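Local coordinates for protein mitochondrial import inner membrane translocase subunit TIM21 (Saccharomyces cerevisiae, PDB 2CIU) that helps carry transit-peptide-bearing proteins across the mitochondrial inner membrane as part of the TIM23 complex, keeping that complex close to the TOM complex, at residues A[27-31]-A[80-85]. Numbering follows the deposited sequence.
Sequences LLQCD and SKKKIA
Ser80 OG donates to Leu28 O over 2.6 Å, tying the C-terminal end of helix 22-27 to the turn of the beta-hairpin formed by strands 70-79 and 84-92 and illustrating how one hydroxyl can organise two loops at once. The donor lies 17° from the carbonyl plane, with a C=O...OG angle of 144°. Ser80 OG also accepts from two backbone amides of its own turn, from Lys82 N at 3.2 Å in an ST turn and from Lys83 N at 2.9 Å in an ST motif. With chi1 at 66°, OG sits between the backbone N and the carbonyl carbon of Ser80, where it can meet all three partners. The backbone hydrogen bond from Ser80 N to Lys83 O closes the turn as well. On the helix side, Gln29, with positive phi, ends the helix in a Schellman motif.

Apolar contact is made by the Leu28 side chain, whose CD2 reaches Ala85 CB at 3.7 Å, at the start of strand 84-92; Leu28 also packs on Val78 of the neighbouring strand. Lys83 lays its CB and CG alongside the Leu28 carbonyl, then bends at chi2 and chi3, carrying NZ away to a hydrogen bond with Pro110 O.

Polar side chains meet on the more exposed side. Gln29 and Lys82 cross at about a right angle, and a water bridges them, donating to Gln29 OE1 and accepting from Lys82 NZ, each at 2.6 Å. Asp31 OD2 and Lys81 NZ are 4.2 Å apart, beyond a salt bridge, so any attraction is probably weak, while Glu38 ties the two loops by accepting from the amides of both residues.

An alanine in place of Ser80 would probably leave Leu28 O and the backbone amides of Lys82 and Lys83 without their shared partner, loosening the turn. In this intermembrane-space domain, then, a buried three-bond hydroxyl anchors the junction, and a water bridge and a loose pairing of opposite charges supplement it.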
loop_
_atom_site.group_PDB
_atom_site.type_symbol
_atom_site.label_atom_id
_atom_site.label_comp_id
_atom_site.label_asym_id
_atom_site.label_seq_id
_atom_site.Cartn_x
_atom_site.Cartn_y
_atom_site.Cartn_z
ATOM N N LEU A 27 -0.585 -8.317 11.725
ATOM C CA LEU A 27 -1.754 -7.454 11.853
ATOM C C LEU A 27 -2.932 -8.029 11.074
ATOM O O LEU A 27 -4.088 -7.860 11.460
ATOM C CB LEU A 27 -1.442 -6.035 11.342
ATOM C CG LEU A 27 -0.368 -5.248 12.102
ATOM C CD1 LEU A 27 -0.192 -3.869 11.451
ATOM C CD2 LEU A 27 -0.761 -5.105 13.558
ATOM N N LEU A 28 -2.638 -8.716 9.974
ATOM C CA LEU A 28 -3.679 -9.317 9.149
ATOM C C LEU A 28 -4.105 -10.671 9.711
ATOM O O LEU A 28 -5.028 -11.292 9.196
ATOM C CB LEU A 28 -3.182 -9.501 7.716
ATOM C CG LEU A 28 -3.046 -8.240 6.858
ATOM C CD1 LEU A 28 -2.289 -8.578 5.581
ATOM C CD2 LEU A 28 -4.428 -7.681 6.543
ATOM N N GLN A 29 -3.428 -11.096 10.771
ATOM C CA GLN A 29 -3.719 -12.366 11.421
ATOM C C GLN A 29 -3.644 -13.508 10.415
ATOM O O GLN A 29 -4.536 -14.361 10.349
ATOM C CB GLN A 29 -5.099 -12.310 12.081
ATOM C CG GLN A 29 -5.156 -11.316 13.238
ATOM C CD GLN A 29 -6.522 -11.230 13.878
ATOM O OE1 GLN A 29 -7.216 -12.239 14.025
ATOM N NE2 GLN A 29 -6.914 -10.022 14.285
ATOM N N CYS A 30 -2.567 -13.512 9.636
ATOM C CA CYS A 30 -2.346 -14.555 8.634
ATOM C C CYS A 30 -2.227 -15.924 9.278
ATOM O O CYS A 30 -1.672 -16.058 10.362
ATOM C CB CYS A 30 -1.062 -14.295 7.855
ATOM S SG CYS A 30 -1.145 -12.870 6.748
ATOM N N ASP A 31 -2.759 -16.923 8.582
ATOM C CA ASP A 31 -2.702 -18.310 9.022
ATOM C C ASP A 31 -1.345 -18.797 8.505
ATOM O O ASP A 31 -1.270 -19.462 7.478
ATOM C CB ASP A 31 -3.841 -19.093 8.358
ATOM C CG ASP A 31 -3.944 -20.522 8.852
ATOM O OD1 ASP A 31 -3.109 -20.933 9.681
ATOM O OD2 ASP A 31 -4.869 -21.230 8.404
ATOM N N SER A 80 -6.627 -11.044 4.063
ATOM C CA SER A 80 -6.349 -12.385 4.591
ATOM C C SER A 80 -7.728 -12.954 4.892
ATOM O O SER A 80 -8.734 -12.268 4.734
ATOM C CB SER A 80 -5.539 -12.326 5.887
ATOM O OG SER A 80 -6.297 -11.739 6.935
ATOM N N LYS A 81 -7.787 -14.209 5.326
ATOM C CA LYS A 81 -9.080 -14.804 5.650
ATOM C C LYS A 81 -9.759 -14.096 6.834
ATOM O O LYS A 81 -10.960 -14.259 7.059
ATOM C CB LYS A 81 -8.905 -16.289 5.990
ATOM C CG LYS A 81 -8.444 -17.144 4.823
ATOM C CD LYS A 81 -8.044 -18.535 5.305
ATOM C CE LYS A 81 -7.375 -19.332 4.196
ATOM N NZ LYS A 81 -6.726 -20.562 4.731
ATOM N N LYS A 82 -8.997 -13.309 7.588
ATOM C CA LYS A 82 -9.563 -12.635 8.751
ATOM C C LYS A 82 -9.621 -11.111 8.708
ATOM O O LYS A 82 -10.433 -10.512 9.411
ATOM C CB LYS A 82 -8.804 -13.052 10.012
ATOM C CG LYS A 82 -8.692 -14.557 10.184
ATOM C CD LYS A 82 -8.185 -14.944 11.557
ATOM C CE LYS A 82 -9.283 -14.790 12.599
ATOM N NZ LYS A 82 -8.968 -15.526 13.856
ATOM N N LYS A 83 -8.780 -10.488 7.892
ATOM C CA LYS A 83 -8.737 -9.025 7.854
ATOM C C LYS A 83 -8.478 -8.433 6.477
ATOM O O LYS A 83 -7.956 -9.092 5.581
ATOM C CB LYS A 83 -7.624 -8.537 8.785
ATOM C CG LYS A 83 -7.708 -9.025 10.220
ATOM C CD LYS A 83 -8.858 -8.389 10.986
ATOM C CE LYS A 83 -8.596 -6.926 11.277
ATOM N NZ LYS A 83 -9.631 -6.365 12.196
ATOM N N ILE A 84 -8.847 -7.164 6.312
ATOM C CA ILE A 84 -8.584 -6.464 5.068
ATOM C C ILE A 84 -7.805 -5.203 5.432
ATOM O O ILE A 84 -8.224 -4.437 6.305
ATOM C CB ILE A 84 -9.874 -6.065 4.338
ATOM C CG1 ILE A 84 -10.593 -7.318 3.838
ATOM C CG2 ILE A 84 -9.548 -5.148 3.165
ATOM C CD1 ILE A 84 -11.895 -7.035 3.105
ATOM N N ALA A 85 -6.662 -5.007 4.786
ATOM C CA ALA A 85 -5.851 -3.825 5.045
ATOM C C ALA A 85 -5.992 -2.861 3.878
ATOM O O ALA A 85 -6.237 -3.274 2.748
ATOM C CB ALA A 85 -4.374 -4.218 5.207
HETATM O O HOH W 1 -6.730 -14.683 14.811
#